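Local coordinates for RabGDI protein (Plasmodium falciparum 3D7, PDB 3P1W) that probably acts as a Rab GDP-dissociation inhibitor, holding Rab GTPases in their GDP-bound state during vesicle transport, at residues K319-R328 against D425-A435. Numbering follows the deposited sequence.
Sequences KIKKIGQVIR and DNIFVTSSYDA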
ATOM      1  N   LYS A 319      -0.770   9.886 -22.339  1.00 27.95           N
ATOM      2  CA  LYS A 319      -1.146   8.668 -21.614  1.00 26.56           C
ATOM      3  C   LYS A 319      -0.962   8.835 -20.117  1.00 25.01           C
ATOM      4  O   LYS A 319      -1.803   8.386 -19.346  1.00 24.28           O
ATOM      5  CB  LYS A 319      -0.312   7.472 -22.049  1.00 26.26           C
ATOM      6  CG  LYS A 319      -0.578   6.961 -23.469  1.00 25.23           C
ATOM      7  CD  LYS A 319      -2.056   6.711 -23.748  1.00 25.64           C
ATOM      8  CE  LYS A 319      -2.658   5.601 -22.914  1.00 24.38           C
ATOM      9  NZ  LYS A 319      -4.105   5.405 -23.180  1.00 25.11           N
ATOM     10  N   ILE A 320       0.132   9.466 -19.725  1.00 24.21           N
ATOM     11  CA  ILE A 320       0.435   9.655 -18.306  1.00 23.91           C
ATOM     12  C   ILE A 320       0.870  11.079 -18.023  1.00 24.34           C
ATOM     13  O   ILE A 320       1.360  11.793 -18.908  1.00 23.72           O
ATOM     14  CB  ILE A 320       1.531   8.686 -17.806  1.00 22.38           C
ATOM     15  CG1 ILE A 320       2.791   8.798 -18.666  1.00 24.87           C
ATOM     16  CG2 ILE A 320       0.993   7.247 -17.794  1.00 22.55           C
ATOM     17  CD1 ILE A 320       3.856   7.784 -18.321  1.00 24.58           C
ATOM     18  N   LYS A 321       0.692  11.467 -16.766  1.00 23.76           N
ATOM     19  CA  LYS A 321       1.072  12.778 -16.285  1.00 25.27           C
ATOM     20  C   LYS A 321       1.880  12.550 -15.017  1.00 23.22           C
ATOM     21  O   LYS A 321       1.445  11.808 -14.162  1.00 22.23           O
ATOM     22  CB  LYS A 321      -0.201  13.529 -15.969  1.00 26.83           C
ATOM     23  CG  LYS A 321      -0.105  14.846 -15.213  1.00 33.18           C
ATOM     24  CD  LYS A 321      -1.496  15.520 -15.189  1.00 37.91           C
ATOM     25  CE  LYS A 321      -2.537  14.735 -14.334  1.00 40.53           C
ATOM     26  NZ  LYS A 321      -3.963  15.173 -14.606  1.00 44.53           N
ATOM     27  N   LYS A 322       3.051  13.172 -14.920  1.00 23.74           N
ATOM     28  CA  LYS A 322       3.850  13.126 -13.711  1.00 23.15           C
ATOM     29  C   LYS A 322       3.260  14.086 -12.671  1.00 23.92           C
ATOM     30  O   LYS A 322       3.012  15.278 -12.956  1.00 23.90           O
ATOM     31  CB  LYS A 322       5.316  13.438 -14.032  1.00 23.76           C
ATOM     32  CG  LYS A 322       6.258  13.446 -12.822  1.00 25.64           C
ATOM     33  CD  LYS A 322       7.710  13.757 -13.219  1.00 30.40           C
ATOM     34  CE  LYS A 322       8.555  14.271 -12.021  1.00 34.30           C
ATOM     35  NZ  LYS A 322      10.079  14.088 -12.203  1.00 34.36           N
ATOM     36  N   ILE A 323       3.003  13.574 -11.467  1.00 22.85           N
ATOM     37  CA  ILE A 323       2.434  14.402 -10.391  1.00 24.18           C
ATOM     38  C   ILE A 323       3.393  14.684  -9.246  1.00 23.88           C
ATOM     39  O   ILE A 323       3.021  15.390  -8.287  1.00 23.43           O
ATOM     40  CB  ILE A 323       1.130  13.806  -9.798  1.00 24.97           C
ATOM     41  CG1 ILE A 323       1.349  12.422  -9.144  1.00 23.96           C
ATOM     42  CG2 ILE A 323       0.053  13.760 -10.856  1.00 26.46           C
ATOM     43  CD1 ILE A 323       0.125  11.904  -8.338  1.00 26.63           C
ATOM     44  N   GLY A 324       4.603  14.125  -9.329  1.00 22.14           N
ATOM     45  CA  GLY A 324       5.572  14.237  -8.244  1.00 22.33           C
ATOM     46  C   GLY A 324       6.563  13.085  -8.228  1.00 20.44           C
ATOM     47  O   GLY A 324       6.780  12.420  -9.256  1.00 20.43           O
ATOM     48  N   GLN A 325       7.211  12.904  -7.083  1.00 18.64           N
ATOM     49  CA  GLN A 325       8.155  11.795  -6.860  1.00 18.04           C
ATOM     50  C   GLN A 325       7.928  11.205  -5.475  1.00 16.80           C
ATOM     51  O   GLN A 325       7.429  11.886  -4.582  1.00 16.74           O
ATOM     52  CB  GLN A 325       9.617  12.282  -6.938  1.00 18.87           C
ATOM     53  CG  GLN A 325      10.067  12.773  -8.309  1.00 22.34           C
ATOM     54  CD  GLN A 325      11.560  12.951  -8.404  1.00 26.99           C
ATOM     55  OE1 GLN A 325      12.149  13.678  -7.622  1.00 28.16           O
ATOM     56  NE2 GLN A 325      12.177  12.298  -9.381  1.00 29.86           N
ATOM     57  N   VAL A 326       8.331   9.953  -5.318  1.00 15.50           N
ATOM     58  CA  VAL A 326       8.305   9.240  -4.041  1.00 14.70           C
ATOM     59  C   VAL A 326       9.746   8.830  -3.695  1.00 15.50           C
ATOM     60  O   VAL A 326      10.525   8.501  -4.597  1.00 16.17           O
ATOM     61  CB  VAL A 326       7.359   8.026  -4.091  1.00 14.97           C
ATOM     62  CG1 VAL A 326       7.720   7.027  -5.263  1.00 14.85           C
ATOM     63  CG2 VAL A 326       7.392   7.286  -2.742  1.00 14.35           C
ATOM     64  N   ILE A 327      10.121   8.900  -2.401  1.00 14.92           N
ATOM     65  CA  ILE A 327      11.379   8.363  -1.924  1.00 13.93           C
ATOM     66  C   ILE A 327      11.062   7.230  -0.977  1.00 13.51           C
ATOM     67  O   ILE A 327      10.118   7.321  -0.163  1.00 13.05           O
ATOM     68  CB  ILE A 327      12.271   9.468  -1.260  1.00 14.70           C
ATOM     69  CG1 ILE A 327      13.587   8.863  -0.767  1.00 15.82           C
ATOM     70  CG2 ILE A 327      11.490  10.220  -0.129  1.00 13.23           C
ATOM     71  CD1 ILE A 327      14.666   9.951  -0.388  1.00 19.17           C
ATOM     72  N   ARG A 328      11.761   6.120  -1.170  1.00 12.89           N
ATOM     73  CA  ARG A 328      11.758   5.007  -0.245  1.00 13.90           C
ATOM     74  C   ARG A 328      13.171   4.665   0.146  1.00 14.30           C
ATOM     75  O   ARG A 328      14.057   4.567  -0.697  1.00 15.02           O
ATOM     76  CB  ARG A 328      11.075   3.745  -0.834  1.00 13.61           C
ATOM     77  CG  ARG A 328       9.640   3.953  -1.213  1.00 13.96           C
ATOM     78  CD  ARG A 328       8.911   2.682  -1.563  1.00 15.57           C
ATOM     79  NE  ARG A 328       7.540   3.007  -1.953  1.00 14.12           N
ATOM     80  CZ  ARG A 328       7.170   3.404  -3.185  1.00 16.23           C
ATOM     81  NH1 ARG A 328       8.048   3.462  -4.176  1.00 16.43           N
ATOM     82  NH2 ARG A 328       5.915   3.725  -3.430  1.00 15.92           N
ATOM     83  N   ASP A 425      -8.517   4.784 -26.589  1.00 33.01           N
ATOM     84  CA  ASP A 425      -7.627   3.851 -27.274  1.00 32.29           C
ATOM     85  C   ASP A 425      -7.574   2.453 -26.635  1.00 31.78           C
ATOM     86  O   ASP A 425      -6.893   1.568 -27.165  1.00 32.19           O
ATOM     87  CB  ASP A 425      -6.225   4.454 -27.368  1.00 31.21           C
ATOM     88  CG  ASP A 425      -5.530   4.579 -26.006  1.00 29.98           C
ATOM     89  OD1 ASP A 425      -6.073   4.130 -24.952  1.00 29.09           O
ATOM     90  OD2 ASP A 425      -4.418   5.141 -26.002  1.00 30.67           O
ATOM     91  N   ASN A 426      -8.250   2.266 -25.491  1.00 31.27           N
ATOM     92  CA  ASN A 426      -8.268   0.967 -24.785  1.00 30.43           C
ATOM     93  C   ASN A 426      -6.914   0.518 -24.217  1.00 29.36           C
ATOM     94  O   ASN A 426      -6.691  -0.687 -23.991  1.00 28.12           O
ATOM     95  CB  ASN A 426      -8.880  -0.135 -25.661  1.00 32.24           C
ATOM     96  CG  ASN A 426     -10.375   0.018 -25.803  1.00 34.52           C
ATOM     97  OD1 ASN A 426     -11.053   0.283 -24.816  1.00 37.33           O
ATOM     98  ND2 ASN A 426     -10.900  -0.169 -27.019  1.00 38.58           N
ATOM     99  N   ILE A 427      -6.043   1.493 -23.930  1.00 28.19           N
ATOM    100  CA  ILE A 427      -4.795   1.230 -23.233  1.00 26.53           C
ATOM    101  C   ILE A 427      -4.960   1.828 -21.833  1.00 25.77           C
ATOM    102  O   ILE A 427      -4.985   3.060 -21.679  1.00 25.40           O
ATOM    103  CB  ILE A 427      -3.577   1.835 -23.938  1.00 26.40           C
ATOM    104  CG1 ILE A 427      -3.439   1.258 -25.361  1.00 28.07           C
ATOM    105  CG2 ILE A 427      -2.289   1.542 -23.146  1.00 24.57           C
ATOM    106  CD1 ILE A 427      -2.414   1.969 -26.194  1.00 28.81           C
ATOM    107  N   PHE A 428      -5.136   0.942 -20.850  1.00 24.33           N
ATOM    108  CA  PHE A 428      -5.427   1.337 -19.462  1.00 24.66           C
ATOM    109  C   PHE A 428      -4.128   1.268 -18.713  1.00 22.98           C
ATOM    110  O   PHE A 428      -3.526   0.193 -18.653  1.00 23.61           O
ATOM    111  CB  PHE A 428      -6.430   0.371 -18.826  1.00 25.47           C
ATOM    112  CG  PHE A 428      -7.797   0.430 -19.440  1.00 28.32           C
ATOM    113  CD1 PHE A 428      -8.812   1.143 -18.830  1.00 30.88           C
ATOM    114  CD2 PHE A 428      -8.051  -0.188 -20.663  1.00 31.37           C
ATOM    115  CE1 PHE A 428     -10.070   1.216 -19.410  1.00 33.71           C
ATOM    116  CE2 PHE A 428      -9.319  -0.109 -21.265  1.00 35.47           C
ATOM    117  CZ  PHE A 428     -10.328   0.596 -20.625  1.00 35.88           C
ATOM    118  N   VAL A 429      -3.701   2.403 -18.165  1.00 22.40           N
ATOM    119  CA  VAL A 429      -2.399   2.525 -17.517  1.00 21.34           C
ATOM    120  C   VAL A 429      -2.568   2.604 -15.997  1.00 20.51           C
ATOM    121  O   VAL A 429      -3.333   3.416 -15.497  1.00 22.46           O
ATOM    122  CB  VAL A 429      -1.601   3.747 -18.032  1.00 20.73           C
ATOM    123  CG1 VAL A 429      -0.225   3.776 -17.425  1.00 19.25           C
ATOM    124  CG2 VAL A 429      -1.455   3.689 -19.594  1.00 21.12           C
ATOM    125  N   THR A 430      -1.881   1.729 -15.280  1.00 19.60           N
ATOM    126  CA  THR A 430      -1.874   1.783 -13.797  1.00 18.65           C
ATOM    127  C   THR A 430      -1.064   2.992 -13.320  1.00 18.15           C
ATOM    128  O   THR A 430      -0.057   3.365 -13.930  1.00 18.65           O
ATOM    129  CB  THR A 430      -1.342   0.493 -13.169  1.00 18.25           C
ATOM    130  OG1 THR A 430      -0.039   0.188 -13.669  1.00 18.27           O
ATOM    131  CG2 THR A 430      -2.302  -0.684 -13.415  1.00 19.28           C
ATOM    132  N   SER A 431      -1.511   3.606 -12.232  1.00 18.22           N
ATOM    133  CA  SER A 431      -0.744   4.674 -11.594  1.00 18.36           C
ATOM    134  C   SER A 431       0.486   4.121 -10.874  1.00 17.21           C
ATOM    135  O   SER A 431       0.553   2.940 -10.486  1.00 17.40           O
ATOM    136  CB  SER A 431      -1.650   5.488 -10.639  1.00 18.99           C
ATOM    137  OG  SER A 431      -2.061   4.689  -9.545  1.00 19.36           O
ATOM    138  N   SER A 432       1.477   4.968 -10.664  1.00 16.77           N
ATOM    139  CA  SER A 432       2.642   4.562  -9.905  1.00 16.07           C
ATOM    140  C   SER A 432       2.229   4.327  -8.456  1.00 16.49           C
ATOM    141  O   SER A 432       1.272   4.941  -7.996  1.00 16.01           O
ATOM    142  CB  SER A 432       3.708   5.637  -9.945  1.00 16.27           C
ATOM    143  OG  SER A 432       3.976   6.022 -11.282  1.00 16.12           O
ATOM    144  N   TYR A 433       2.942   3.429  -7.773  1.00 14.91           N
ATOM    145  CA  TYR A 433       2.698   3.155  -6.344  1.00 14.89           C
ATOM    146  C   TYR A 433       3.079   4.393  -5.529  1.00 14.86           C
ATOM    147  O   TYR A 433       4.151   4.957  -5.720  1.00 13.62           O
ATOM    148  CB  TYR A 433       3.452   1.912  -5.847  1.00 14.62           C
ATOM    149  CG  TYR A 433       3.002   0.678  -6.562  1.00 15.59           C
ATOM    150  CD1 TYR A 433       1.901  -0.043  -6.134  1.00 16.35           C
ATOM    151  CD2 TYR A 433       3.612   0.309  -7.755  1.00 16.15           C
ATOM    152  CE1 TYR A 433       1.448  -1.124  -6.855  1.00 18.35           C
ATOM    153  CE2 TYR A 433       3.164  -0.770  -8.483  1.00 18.77           C
ATOM    154  CZ  TYR A 433       2.087  -1.479  -8.023  1.00 18.77           C
ATOM    155  OH  TYR A 433       1.627  -2.530  -8.771  1.00 19.09           O
ATOM    156  N   ASP A 434       2.164   4.798  -4.650  1.00 14.95           N
ATOM    157  CA  ASP A 434       2.390   5.986  -3.787  1.00 15.02           C
ATOM    158  C   ASP A 434       3.102   5.631  -2.486  1.00 14.43           C
ATOM    159  O   ASP A 434       3.427   4.467  -2.202  1.00 14.26           O
ATOM    160  CB  ASP A 434       1.061   6.736  -3.571  1.00 15.84           C
ATOM    161  CG  ASP A 434       0.099   5.996  -2.669  1.00 15.70           C
ATOM    162  OD1 ASP A 434       0.531   5.130  -1.871  1.00 17.20           O
ATOM    163  OD2 ASP A 434      -1.115   6.286  -2.725  1.00 18.44           O
ATOM    164  N   ALA A 435       3.397   6.664  -1.690  1.00 14.25           N
ATOM    165  CA  ALA A 435       4.176   6.511  -0.485  1.00 13.60           C
ATOM    166  C   ALA A 435       3.469   5.748   0.643  1.00 13.50           C
ATOM    167  O   ALA A 435       4.127   5.396   1.617  1.00 14.37           O
ATOM    168  CB  ALA A 435       4.614   7.922   0.045  1.00 13.53           C
TER
HETATM  169  O   HOH W   1       5.308   2.718  -0.193  1.00 16.01           O
HETATM  170  O   HOH W   2       6.592   4.023  -6.648  1.00 17.17           O
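Arg328 and Lys319 grip 425-435 at two places, a worked example of two chain segments, their end-to-end directions 15° apart, joined by side chains rather than strand pairing: both reach backbone oxygens, and Lys319 also pairs with a carboxylate. Followed outward, Arg328 runs from CB through CG and CD to NE as an extended chain (chi3 -178°), and the turn at chi4 (83°) then sets the guanidinium plane against the carbonyls of Tyr433 and Asp434. One water links NE to Asp434 O, a second NH1 to Tyr433 O. NH2 binds both oxygens directly, Asp434 O at 2.9 Å and Tyr433 O at 3.1 Å. Both acceptors lie near the guanidinium plane, yet NH2 stands above each carbonyl plane. Val326 CG2 lies over the centre of one guanidinium face, 3.8 Å above it, and touches Ala435 CB at 4.0 Å.

At the other end, Lys319 bends at chi2 and chi3, bringing NZ to Ile427 O (2.9 Å) and to Asp425 OD2 (2.9 Å), a salt bridge whose hydrogen bond uses the syn lone pair of OD2, with a weak second bond to OD1. OD1 also accepts from Ile427 N in an Asx turn, tying down the carboxylate. Ile320 CG2 packs on Val429 CG1 at 3.7 Å.

The contact joins two sheets: strand 320-333 pairs with 378-385 and 405-418, and 427-429 with 305-308, Phe428 turning onto helix 440-454.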